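Local coordinates for protein 2-oxo-1,2-dihydroquinoline 8-monooxygenase, oxygenase component (Pseudomonas putida, PDB 1Z02) that probably hydroxylates 2-oxo-1,2-dihydroquinoline at its 8-position, as the oxygenase component of a Rieske-type monooxygenase with a [2Fe-2S] cluster and a mononuclear iron, at residues Asn145-Val150 with Trp329-Arg334; Ile211-Gly216 with Ile395-Leu400; Tyr292-Val297 with Leu302-Trp307; Gln314-Val319 with Gly360-Asp365. One frame throughout, in Å; residues are numbered along the deposited sequence.

Overall arrangement
From the N terminus, segment 145-150 opens first. Contact 1 closes its loop only at 329-334, in the seven-stranded sheet. Segment 211-216 follows, and contact 2 closes much later at 395-400, joining two helices. The long loops of contacts 1 and 2 therefore cross. Contact 3 is a hairpin that lies within both of them. Contact 4 comes after contact 3 in series. It runs from strand 313-320 to the start of helix 363-376, so it lies within the loop of contact 2 and crosses that of contact 1. Strands 293-297, 301-305, 313-320 and 325-335 are neighbours in one sheet, which ties contacts 1, 3 and 4 together. N215 of contact 2 meets D365 of contact 4 beside the iron.

Contact 1 (Asn145-Val150 with Trp329-Arg334); sequences NGMIFV and WEILVR
M147 lays its thioether end against the indole of W329. Its CE is 3.8 Å from W329 CZ3, and its SD is 4.0 Å from the same carbon. The sulfur lies 5.2 Å from the centroid of the W329 six-membered ring, 66° off the ring normal. This is an oblique Met-aromatic contact. The methionine chain bends at both chi2 (-73°) and chi3 (-76°), which brings the methyl to the CZ3/CE3 end of the indole at a slant. The two side chains run antiparallel alongside one another. On its other flank the same methyl reaches I331, with M147 CE 4.3 Å from I331 CD1. One methionine thus touches two residues of the facing strand. The backbones stay well apart, with the CA atoms of M147 and I331 10.0 Å from each other. The join is made by apolar side chains and is small and buried. Around it, F49 and P46 of strand 43-49 touch both M147 and W329, and H202 of strand 196-206 stacks on the W329 ring. The contact packs the small three-stranded sheet that holds strand 147-152 against the large antiparallel sheet of the hydroxylase domain, where strand 325-335 runs between strands 196-206 and 313-320.

Contact 2 (Ile211-Gly216 with Ile395-Leu400); sequences IACENG and ITWRKL
E214 and R398 meet in a two-pronged salt bridge between helices 209-216 and 392-404. R398 NE donates to E214 OE1 at 2.8 Å, and R398 NH1 donates to E214 OE2 at 3.0 Å. The guanidinium comes side-on and is nearly coplanar with the carboxylate, the planes being 29° apart. The NH1 bond is the straighter one (168°) and uses the syn lone pair of OE2. OE1 is also met on its syn side, but from somewhat out of the carboxylate plane. R398 is extended from CG to NE, and the two side chains run roughly perpendicular to each other. This polar grip is the tight part. The apolar part beside it is looser. C213 SG lies 4.0 Å from W397 CZ2, an oblique sulfur-aromatic contact, and E214 CG is 4.2 Å from W397 CD1. The helix axes are 11.3 Å apart, so E214 and R398 span the gap together, and the W397 ring reaches C213. Even the looser part is buried; Y33 and F217 are among the residues packing on W397. The charges have further partners: E385 pairs with R398, and R87 of the second subunit, a residue of its [2Fe-2S] pocket, pairs with E214. The carboxylate probably offsets the two neighbouring arginines. The pair lies at the subunit interface, where, as in other Rieske oxygenases, the cluster domain of one subunit faces the mononuclear iron site of the next.

Contact 3 (Tyr292-Val297 with Leu302-Trp307); sequences YRTSVV and LMVENW
Strands 293-297 and 302-305 run antiparallel, their axes 4.7 Å apart at closest approach and 163° between directions. S295 and M303 form a hydrogen-bonded pair, with S295 N to M303 O at 3.2 Å and M303 N to S295 O at 3.1 Å. T294 and V304 are a non-hydrogen-bonded pair, and T294 CG2 packs 4.0 Å from V304 CG1. On the face of S295 and M303, R293 and E305 run alongside each other in the same direction. R293 NE meets E305 OE1 at 3.0 Å from above the carboxylate plane, while R293 NH1 reaches the syn lone pair of E305 OE2. Their planes are 61° apart, and the bend at R293 chi3 (64°) turns the guanidinium edge to the acid. The arginine also bonds the carbonyls of F180 and P181. A leucine in its place would probably leave buried E305 without its countercharge and those two carbonyls without their donor. Water 1 lies within hydrogen-bonding distance of S295 OG, R293 O and E305 OE1, but probably cannot serve every nearby acceptor at once. Beyond the strands, the edge of W307 faces the Y292 ring in an offset edge-to-face pair, centroids 6.0 Å apart. This is a beta hairpin in the antiparallel sheet of the Bet v 1-like catalytic domain, with the L302 side chain about 8 Å from the iron.

Contact 4 (Gln314-Val319 with Gly360-Asp365); sequences QYEWYV and GFNDSD. With FE (Fe (III) ion), chain G.
N362 and Q314 meet amide to amide, with E316 approaching N362 from the strand side. N362 has the most surface covered, and Q314 comes next. Q314 NE2 donates to N362 OD1 at 3.1 Å in a nearly straight bond (172°). The acceptor lies in the plane of the Q314 amide, but the donor stands above the N362 carbonyl plane, 44° out of it, and the two amide planes are 72° apart. Water 2 ties the same groups a second time by donating to Q314 OE1 and to N362 OD1. The Q314 chain, extended beyond CG, carries its amide across from strand 313-320. Its NE2 also donates to E316 OE2 at 3.0 Å, in a more bent bond. E316 is held from its other oxygen too, because Y318 OH donates to the anti lone pair of OE1 at 2.6 Å. Y328 bonds OE2 as well. With OD1 occupied, N362 turns ND2 to D365 OD1 at 3.1 Å. Replacing this asparagine by an alanine would probably leave D365 OD1 without this donor and Q314 NE2 without its acceptor across the contact. D365 binds the iron with both oxygens, OD2 at 2.2 Å and OD1 at 2.5 Å. Waters 3 and 4 are bound as well, and H221 and H225 complete the set. Two histidines and one carboxylate are the facial triad of Rieske oxygenases. N362 thus lies in the second shell of the iron, where it probably helps to orient the metal-binding carboxylate and links it through Q314 to the sheet.

Contact 1 (Asn145-Val150 with Trp329-Arg334)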
# COMPACT_ATOMS: atom_id res chain seq x y z
N ASN A 145 -18.74 33.46 -10.56
CA ASN A 145 -18.81 32.96 -11.93
C ASN A 145 -18.55 31.47 -12.13
O ASN A 145 -17.72 31.07 -12.97
CB ASN A 145 -17.88 33.79 -12.83
CG ASN A 145 -18.33 35.23 -12.95
OD1 ASN A 145 -19.52 35.51 -13.10
ND2 ASN A 145 -17.38 36.16 -12.89
N GLY A 146 -19.28 30.64 -11.39
CA GLY A 146 -19.14 29.20 -11.51
C GLY A 146 -18.03 28.55 -10.70
O GLY A 146 -17.87 27.32 -10.75
N MET A 147 -17.27 29.35 -9.96
CA MET A 147 -16.15 28.86 -9.15
C MET A 147 -16.38 29.09 -7.66
O MET A 147 -16.75 30.19 -7.25
CB MET A 147 -14.85 29.57 -9.53
CG MET A 147 -14.32 29.32 -10.92
SD MET A 147 -13.64 27.69 -11.10
CE MET A 147 -12.04 27.86 -10.24
N ILE A 148 -16.13 28.06 -6.86
CA ILE A 148 -16.27 28.17 -5.41
C ILE A 148 -14.88 28.11 -4.79
O ILE A 148 -14.26 27.05 -4.74
CB ILE A 148 -17.11 27.01 -4.81
CG1 ILE A 148 -18.56 27.09 -5.32
CG2 ILE A 148 -17.10 27.09 -3.28
CD1 ILE A 148 -19.46 26.00 -4.78
N PHE A 149 -14.38 29.26 -4.32
CA PHE A 149 -13.06 29.30 -3.69
C PHE A 149 -13.19 29.24 -2.17
O PHE A 149 -14.14 29.78 -1.60
CB PHE A 149 -12.30 30.58 -4.06
CG PHE A 149 -11.99 30.71 -5.53
CD1 PHE A 149 -12.91 31.27 -6.41
CD2 PHE A 149 -10.77 30.26 -6.03
CE1 PHE A 149 -12.62 31.38 -7.78
CE2 PHE A 149 -10.47 30.36 -7.38
CZ PHE A 149 -11.39 30.93 -8.26
N VAL A 150 -12.25 28.57 -1.53
CA VAL A 150 -12.26 28.44 -0.08
C VAL A 150 -10.91 28.88 0.45
O VAL A 150 -9.88 28.61 -0.17
CB VAL A 150 -12.52 26.98 0.38
CG1 VAL A 150 -12.49 26.89 1.89
CG2 VAL A 150 -13.87 26.51 -0.13
N TRP A 329 -6.44 21.67 -11.64
CA TRP A 329 -7.52 22.42 -12.26
C TRP A 329 -7.09 23.03 -13.58
O TRP A 329 -5.97 23.54 -13.71
CB TRP A 329 -8.00 23.54 -11.34
CG TRP A 329 -8.73 23.07 -10.11
CD1 TRP A 329 -8.21 22.34 -9.08
CD2 TRP A 329 -10.09 23.34 -9.78
NE1 TRP A 329 -9.18 22.14 -8.12
CE2 TRP A 329 -10.35 22.74 -8.53
CE3 TRP A 329 -11.14 24.03 -10.42
CZ2 TRP A 329 -11.59 22.81 -7.90
CZ3 TRP A 329 -12.38 24.10 -9.80
CH2 TRP A 329 -12.59 23.49 -8.55
N GLU A 330 -7.98 22.98 -14.57
CA GLU A 330 -7.75 23.57 -15.89
C GLU A 330 -9.03 24.27 -16.30
O GLU A 330 -10.04 23.61 -16.53
CB GLU A 330 -7.48 22.51 -16.95
CG GLU A 330 -6.25 21.69 -16.79
CD GLU A 330 -6.17 20.64 -17.87
OE1 GLU A 330 -5.96 21.01 -19.05
OE2 GLU A 330 -6.32 19.45 -17.55
N ILE A 331 -9.02 25.60 -16.37
CA ILE A 331 -10.22 26.30 -16.81
C ILE A 331 -9.91 27.32 -17.88
O ILE A 331 -8.80 27.86 -17.96
CB ILE A 331 -10.96 27.02 -15.63
CG1 ILE A 331 -10.12 28.20 -15.12
CG2 ILE A 331 -11.30 26.03 -14.53
CD1 ILE A 331 -10.85 29.11 -14.17
N LEU A 332 -10.90 27.57 -18.73
CA LEU A 332 -10.80 28.55 -19.80
C LEU A 332 -11.86 29.58 -19.48
O LEU A 332 -13.01 29.23 -19.19
CB LEU A 332 -11.08 27.91 -21.16
CG LEU A 332 -10.03 26.90 -21.63
CD1 LEU A 332 -10.44 26.27 -22.94
CD2 LEU A 332 -8.69 27.60 -21.75
N VAL A 333 -11.48 30.84 -19.53
CA VAL A 333 -12.39 31.93 -19.22
C VAL A 333 -12.54 32.87 -20.41
O VAL A 333 -11.57 33.15 -21.12
CB VAL A 333 -11.87 32.74 -18.01
CG1 VAL A 333 -12.88 33.81 -17.63
CG2 VAL A 333 -11.62 31.81 -16.82
N ARG A 334 -13.76 33.32 -20.64
CA ARG A 334 -14.06 34.27 -21.72
C ARG A 334 -15.29 35.07 -21.30
O ARG A 334 -16.29 34.50 -20.87
CB ARG A 334 -14.35 33.56 -23.04
CG ARG A 334 -14.52 34.54 -24.19
CD ARG A 334 -15.05 33.91 -25.46
NE ARG A 334 -15.16 34.92 -26.52
CZ ARG A 334 -14.39 34.96 -27.60
NH1 ARG A 334 -14.56 35.91 -28.51
NH2 ARG A 334 -13.45 34.04 -27.79

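Contact 2 (Ile211-Gly216 with Ile395-Leu400)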
# COMPACT_ATOMS: atom_id res chain seq x y z
N ILE A 211 5.82 19.72 -7.98
CA ILE A 211 6.33 19.16 -9.22
C ILE A 211 5.35 19.42 -10.37
O ILE A 211 5.75 19.64 -11.50
CB ILE A 211 6.56 17.65 -9.09
CG1 ILE A 211 7.59 17.38 -7.98
CG2 ILE A 211 7.03 17.06 -10.40
CD1 ILE A 211 8.92 18.16 -8.13
N ALA A 212 4.06 19.37 -10.06
CA ALA A 212 3.03 19.62 -11.06
C ALA A 212 2.99 21.11 -11.41
O ALA A 212 2.91 21.47 -12.58
CB ALA A 212 1.68 19.17 -10.52
N CYS A 213 3.03 21.97 -10.40
CA CYS A 213 2.98 23.42 -10.59
C CYS A 213 4.11 23.93 -11.48
O CYS A 213 3.88 24.72 -12.39
CB CYS A 213 3.03 24.14 -9.23
SG CYS A 213 3.05 25.97 -9.33
N GLU A 214 5.34 23.48 -11.21
CA GLU A 214 6.48 23.93 -11.99
C GLU A 214 6.39 23.54 -13.45
O GLU A 214 6.85 24.28 -14.33
CB GLU A 214 7.79 23.42 -11.36
CG GLU A 214 8.01 24.04 -9.98
CD GLU A 214 9.31 23.66 -9.31
OE1 GLU A 214 9.46 24.00 -8.11
OE2 GLU A 214 10.18 23.02 -9.96
N ASN A 215 5.77 22.40 -13.73
CA ASN A 215 5.61 21.97 -15.11
C ASN A 215 4.64 22.91 -15.80
O ASN A 215 4.80 23.24 -16.97
CB ASN A 215 5.08 20.53 -15.16
CG ASN A 215 4.29 20.23 -16.43
OD1 ASN A 215 3.08 20.48 -16.48
ND2 ASN A 215 4.97 19.70 -17.45
N GLY A 216 3.63 23.36 -15.05
CA GLY A 216 2.62 24.26 -15.58
C GLY A 216 3.15 25.48 -16.31
O GLY A 216 2.61 25.84 -17.35
N ILE A 395 13.20 28.58 -10.31
CA ILE A 395 13.98 29.05 -9.16
C ILE A 395 13.41 30.37 -8.64
O ILE A 395 13.22 30.54 -7.44
CB ILE A 395 15.47 29.21 -9.52
CG1 ILE A 395 16.08 27.83 -9.83
CG2 ILE A 395 16.22 29.90 -8.38
CD1 ILE A 395 17.52 27.87 -10.29
N THR A 396 13.12 31.29 -9.56
CA THR A 396 12.56 32.57 -9.17
C THR A 396 11.23 32.37 -8.46
O THR A 396 10.90 33.10 -7.52
CB THR A 396 12.35 33.48 -10.39
OG1 THR A 396 13.61 33.70 -11.03
CG2 THR A 396 11.77 34.82 -9.96
N TRP A 397 10.45 31.39 -8.92
CA TRP A 397 9.16 31.11 -8.31
C TRP A 397 9.35 30.52 -6.92
O TRP A 397 8.66 30.92 -5.98
CB TRP A 397 8.35 30.17 -9.21
CG TRP A 397 7.41 29.24 -8.48
CD1 TRP A 397 7.55 27.89 -8.33
CD2 TRP A 397 6.20 29.59 -7.79
NE1 TRP A 397 6.51 27.38 -7.59
CE2 TRP A 397 5.67 28.40 -7.25
CE3 TRP A 397 5.52 30.80 -7.59
CZ2 TRP A 397 4.49 28.38 -6.50
CZ3 TRP A 397 4.35 30.78 -6.84
CH2 TRP A 397 3.85 29.58 -6.30
N ARG A 398 10.30 29.60 -6.78
CA ARG A 398 10.55 28.99 -5.48
C ARG A 398 10.97 30.03 -4.46
O ARG A 398 10.53 30.00 -3.31
CB ARG A 398 11.63 27.91 -5.59
CG ARG A 398 11.22 26.70 -6.42
CD ARG A 398 12.27 25.62 -6.31
NE ARG A 398 12.09 24.56 -7.28
CZ ARG A 398 13.01 23.63 -7.54
NH1 ARG A 398 12.79 22.68 -8.44
NH2 ARG A 398 14.17 23.66 -6.89
N LYS A 399 11.83 30.96 -4.87
CA LYS A 399 12.29 32.01 -3.96
C LYS A 399 11.16 32.92 -3.50
O LYS A 399 11.03 33.19 -2.31
CB LYS A 399 13.36 32.86 -4.63
CG LYS A 399 14.68 32.15 -4.86
CD LYS A 399 15.70 33.13 -5.39
CE LYS A 399 17.03 32.45 -5.68
NZ LYS A 399 18.05 33.46 -6.10
N LEU A 400 10.34 33.40 -4.43
CA LEU A 400 9.25 34.29 -4.07
C LEU A 400 8.20 33.55 -3.24
O LEU A 400 7.59 34.13 -2.35
CB LEU A 400 8.61 34.90 -5.33
CG LEU A 400 7.60 34.12 -6.18
CD1 LEU A 400 6.19 34.28 -5.63
CD2 LEU A 400 7.66 34.64 -7.59

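Contact 3 (Tyr292-Val297 with Leu302-Trp307)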
# COMPACT_ATOMS: atom_id res chain seq x y z
N TYR A 292 1.27 34.10 -26.65
CA TYR A 292 0.73 33.81 -25.33
C TYR A 292 1.77 34.21 -24.28
O TYR A 292 2.94 34.37 -24.60
CB TYR A 292 0.44 32.31 -25.20
CG TYR A 292 1.70 31.47 -25.29
CD1 TYR A 292 2.48 31.23 -24.15
CD2 TYR A 292 2.13 30.96 -26.51
CE1 TYR A 292 3.66 30.49 -24.24
CE2 TYR A 292 3.31 30.22 -26.60
CZ TYR A 292 4.07 29.99 -25.47
OH TYR A 292 5.22 29.26 -25.56
N ARG A 293 1.33 34.37 -23.04
CA ARG A 293 2.23 34.74 -21.96
C ARG A 293 1.82 34.03 -20.66
O ARG A 293 0.64 33.96 -20.32
CB ARG A 293 2.21 36.26 -21.77
CG ARG A 293 3.24 36.78 -20.79
CD ARG A 293 3.39 38.28 -20.92
NE ARG A 293 2.18 39.01 -20.57
CZ ARG A 293 2.05 40.33 -20.65
NH1 ARG A 293 0.91 40.92 -20.30
NH2 ARG A 293 3.07 41.07 -21.08
N THR A 294 2.81 33.51 -19.94
CA THR A 294 2.55 32.82 -18.69
C THR A 294 3.11 33.54 -17.47
O THR A 294 4.16 34.18 -17.52
CB THR A 294 3.17 31.40 -18.70
OG1 THR A 294 4.55 31.48 -19.10
CG2 THR A 294 2.41 30.51 -19.66
N SER A 295 2.38 33.42 -16.37
CA SER A 295 2.78 34.02 -15.11
C SER A 295 2.28 33.10 -14.00
O SER A 295 1.38 32.28 -14.23
CB SER A 295 2.16 35.42 -14.95
OG SER A 295 0.75 35.39 -15.09
N VAL A 296 2.86 33.21 -12.82
CA VAL A 296 2.46 32.38 -11.69
C VAL A 296 2.48 33.18 -10.39
O VAL A 296 3.41 33.94 -10.13
CB VAL A 296 3.36 31.11 -11.58
CG1 VAL A 296 4.81 31.52 -11.37
CG2 VAL A 296 2.87 30.20 -10.44
N VAL A 297 1.44 33.01 -9.58
CA VAL A 297 1.33 33.70 -8.31
C VAL A 297 1.00 32.71 -7.19
O VAL A 297 0.47 31.62 -7.45
CB VAL A 297 0.21 34.77 -8.35
CG1 VAL A 297 0.53 35.83 -9.39
CG2 VAL A 297 -1.14 34.12 -8.66
N LEU A 302 -1.46 29.41 -12.24
CA LEU A 302 -0.98 29.74 -13.57
C LEU A 302 -1.97 30.52 -14.41
O LEU A 302 -3.18 30.32 -14.31
CB LEU A 302 -0.61 28.45 -14.31
CG LEU A 302 -0.17 28.62 -15.77
CD1 LEU A 302 1.26 29.13 -15.80
CD2 LEU A 302 -0.28 27.29 -16.51
N MET A 303 -1.45 31.44 -15.21
CA MET A 303 -2.27 32.22 -16.13
C MET A 303 -1.59 32.19 -17.48
O MET A 303 -0.41 32.51 -17.59
CB MET A 303 -2.41 33.68 -15.69
CG MET A 303 -3.00 34.57 -16.80
SD MET A 303 -3.63 36.19 -16.28
CE MET A 303 -2.10 37.06 -15.90
N VAL A 304 -2.33 31.77 -18.50
CA VAL A 304 -1.81 31.72 -19.85
C VAL A 304 -2.65 32.65 -20.70
O VAL A 304 -3.70 32.26 -21.22
CB VAL A 304 -1.90 30.30 -20.45
CG1 VAL A 304 -1.02 30.21 -21.68
CG2 VAL A 304 -1.48 29.26 -19.42
N GLU A 305 -2.20 33.90 -20.83
CA GLU A 305 -2.91 34.91 -21.61
C GLU A 305 -2.96 34.54 -23.09
O GLU A 305 -2.03 33.93 -23.62
CB GLU A 305 -2.20 36.27 -21.48
CG GLU A 305 -2.05 36.74 -20.05
CD GLU A 305 -1.16 37.95 -19.91
OE1 GLU A 305 -0.22 37.91 -19.08
OE2 GLU A 305 -1.40 38.94 -20.64
N ASN A 306 -4.06 34.90 -23.73
CA ASN A 306 -4.26 34.64 -25.16
C ASN A 306 -4.17 33.17 -25.55
O ASN A 306 -3.58 32.81 -26.57
CB ASN A 306 -3.25 35.45 -25.97
CG ASN A 306 -3.81 35.91 -27.29
OD1 ASN A 306 -4.88 36.52 -27.34
ND2 ASN A 306 -3.09 35.62 -28.37
N TRP A 307 -4.78 32.31 -24.73
CA TRP A 307 -4.78 30.87 -24.99
C TRP A 307 -6.15 30.28 -24.63
O TRP A 307 -6.71 30.59 -23.57
CB TRP A 307 -3.68 30.20 -24.17
CG TRP A 307 -3.52 28.74 -24.45
CD1 TRP A 307 -4.20 27.71 -23.86
CD2 TRP A 307 -2.63 28.13 -25.39
NE1 TRP A 307 -3.79 26.51 -24.38
CE2 TRP A 307 -2.82 26.74 -25.32
CE3 TRP A 307 -1.68 28.64 -26.30
CZ2 TRP A 307 -2.11 25.84 -26.12
CZ3 TRP A 307 -0.97 27.74 -27.10
CH2 TRP A 307 -1.19 26.35 -27.00
O HOH W 1 0.12 35.58 -17.84

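Contact 4 (Gln314-Val319 with Gly360-Asp365)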
# COMPACT_ATOMS: atom_id res chain seq x y z
N GLN A 314 -6.35 30.76 -20.07
CA GLN A 314 -6.32 29.51 -19.32
C GLN A 314 -5.67 29.68 -17.95
O GLN A 314 -4.58 30.25 -17.83
CB GLN A 314 -5.58 28.42 -20.09
CG GLN A 314 -5.64 27.05 -19.38
CD GLN A 314 -5.17 25.90 -20.26
OE1 GLN A 314 -5.44 25.87 -21.46
NE2 GLN A 314 -4.48 24.93 -19.66
N TYR A 315 -6.36 29.19 -16.92
CA TYR A 315 -5.88 29.26 -15.55
C TYR A 315 -5.74 27.86 -15.00
O TYR A 315 -6.57 26.99 -15.29
CB TYR A 315 -6.87 30.03 -14.66
CG TYR A 315 -6.99 31.50 -14.97
CD1 TYR A 315 -8.17 32.03 -15.48
CD2 TYR A 315 -5.92 32.36 -14.72
CE1 TYR A 315 -8.30 33.39 -15.73
CE2 TYR A 315 -6.04 33.72 -14.97
CZ TYR A 315 -7.23 34.23 -15.48
OH TYR A 315 -7.35 35.57 -15.75
N GLU A 316 -4.70 27.63 -14.20
CA GLU A 316 -4.50 26.32 -13.59
C GLU A 316 -4.11 26.43 -12.12
O GLU A 316 -3.48 27.39 -11.69
CB GLU A 316 -3.41 25.53 -14.32
CG GLU A 316 -3.63 25.35 -15.80
CD GLU A 316 -2.68 24.34 -16.40
OE1 GLU A 316 -1.54 24.21 -15.89
OE2 GLU A 316 -3.06 23.67 -17.39
N TRP A 317 -4.53 25.42 -11.37
CA TRP A 317 -4.22 25.32 -9.95
C TRP A 317 -3.70 23.89 -9.78
O TRP A 317 -4.03 23.02 -10.57
CB TRP A 317 -5.49 25.50 -9.11
CG TRP A 317 -5.94 26.91 -8.94
CD1 TRP A 317 -5.61 27.76 -7.92
CD2 TRP A 317 -6.82 27.65 -9.80
NE1 TRP A 317 -6.23 28.97 -8.08
CE2 TRP A 317 -6.98 28.93 -9.23
CE3 TRP A 317 -7.49 27.35 -10.99
CZ2 TRP A 317 -7.79 29.92 -9.81
CZ3 TRP A 317 -8.30 28.33 -11.58
CH2 TRP A 317 -8.44 29.60 -10.98
N TYR A 318 -2.87 23.69 -8.76
CA TYR A 318 -2.29 22.39 -8.45
C TYR A 318 -2.47 22.32 -6.94
O TYR A 318 -1.53 22.43 -6.16
CB TYR A 318 -0.81 22.38 -8.85
CG TYR A 318 -0.55 23.06 -10.19
CD1 TYR A 318 -0.41 24.44 -10.28
CD2 TYR A 318 -0.53 22.33 -11.38
CE1 TYR A 318 -0.26 25.07 -11.51
CE2 TYR A 318 -0.37 22.96 -12.62
CZ TYR A 318 -0.24 24.33 -12.67
OH TYR A 318 -0.10 24.97 -13.89
N VAL A 319 -3.74 22.18 -6.55
CA VAL A 319 -4.12 22.16 -5.15
C VAL A 319 -3.66 20.94 -4.38
O VAL A 319 -4.04 19.82 -4.69
CB VAL A 319 -5.65 22.29 -5.00
CG1 VAL A 319 -6.01 22.48 -3.52
CG2 VAL A 319 -6.16 23.48 -5.86
N GLY A 360 -6.17 17.22 -25.30
CA GLY A 360 -5.19 16.95 -26.34
C GLY A 360 -3.80 17.52 -26.13
O GLY A 360 -2.81 16.89 -26.50
N PHE A 361 -3.72 18.70 -25.54
CA PHE A 361 -2.44 19.35 -25.29
C PHE A 361 -1.90 19.03 -23.89
O PHE A 361 -0.80 18.49 -23.75
CB PHE A 361 -2.61 20.88 -25.43
CG PHE A 361 -1.32 21.64 -25.39
CD1 PHE A 361 -0.48 21.68 -26.51
CD2 PHE A 361 -0.93 22.31 -24.24
CE1 PHE A 361 0.73 22.38 -26.47
CE2 PHE A 361 0.27 23.01 -24.19
CZ PHE A 361 1.10 23.04 -25.30
N ASN A 362 -2.68 19.36 -22.87
CA ASN A 362 -2.26 19.16 -21.48
C ASN A 362 -2.21 17.74 -20.90
O ASN A 362 -1.58 17.54 -19.87
CB ASN A 362 -3.10 20.06 -20.57
CG ASN A 362 -2.80 21.53 -20.79
OD1 ASN A 362 -3.67 22.31 -21.19
ND2 ASN A 362 -1.56 21.91 -20.55
N ASP A 363 -2.85 16.76 -21.53
CA ASP A 363 -2.77 15.40 -20.99
C ASP A 363 -1.32 14.93 -21.01
O ASP A 363 -0.91 14.13 -20.17
CB ASP A 363 -3.63 14.44 -21.81
CG ASP A 363 -5.10 14.53 -21.47
OD1 ASP A 363 -5.91 13.84 -22.15
OD2 ASP A 363 -5.46 15.27 -20.52
N SER A 364 -0.54 15.41 -21.97
CA SER A 364 0.86 15.03 -22.09
C SER A 364 1.67 15.48 -20.87
O SER A 364 2.64 14.82 -20.49
CB SER A 364 1.48 15.63 -23.35
OG SER A 364 0.84 15.13 -24.51
N ASP A 365 1.27 16.59 -20.27
CA ASP A 365 1.95 17.12 -19.11
C ASP A 365 1.78 16.23 -17.89
O ASP A 365 2.60 16.27 -16.98
CB ASP A 365 1.44 18.52 -18.80
CG ASP A 365 1.97 19.54 -19.76
OD1 ASP A 365 1.18 20.41 -20.22
OD2 ASP A 365 3.18 19.44 -20.06
FE FE G . 3.27 21.39 -21.11
O HOH W 2 -4.63 23.92 -23.22
O HOH W 3 2.69 23.64 -21.22
O HOH W 4 2.54 22.31 -19.19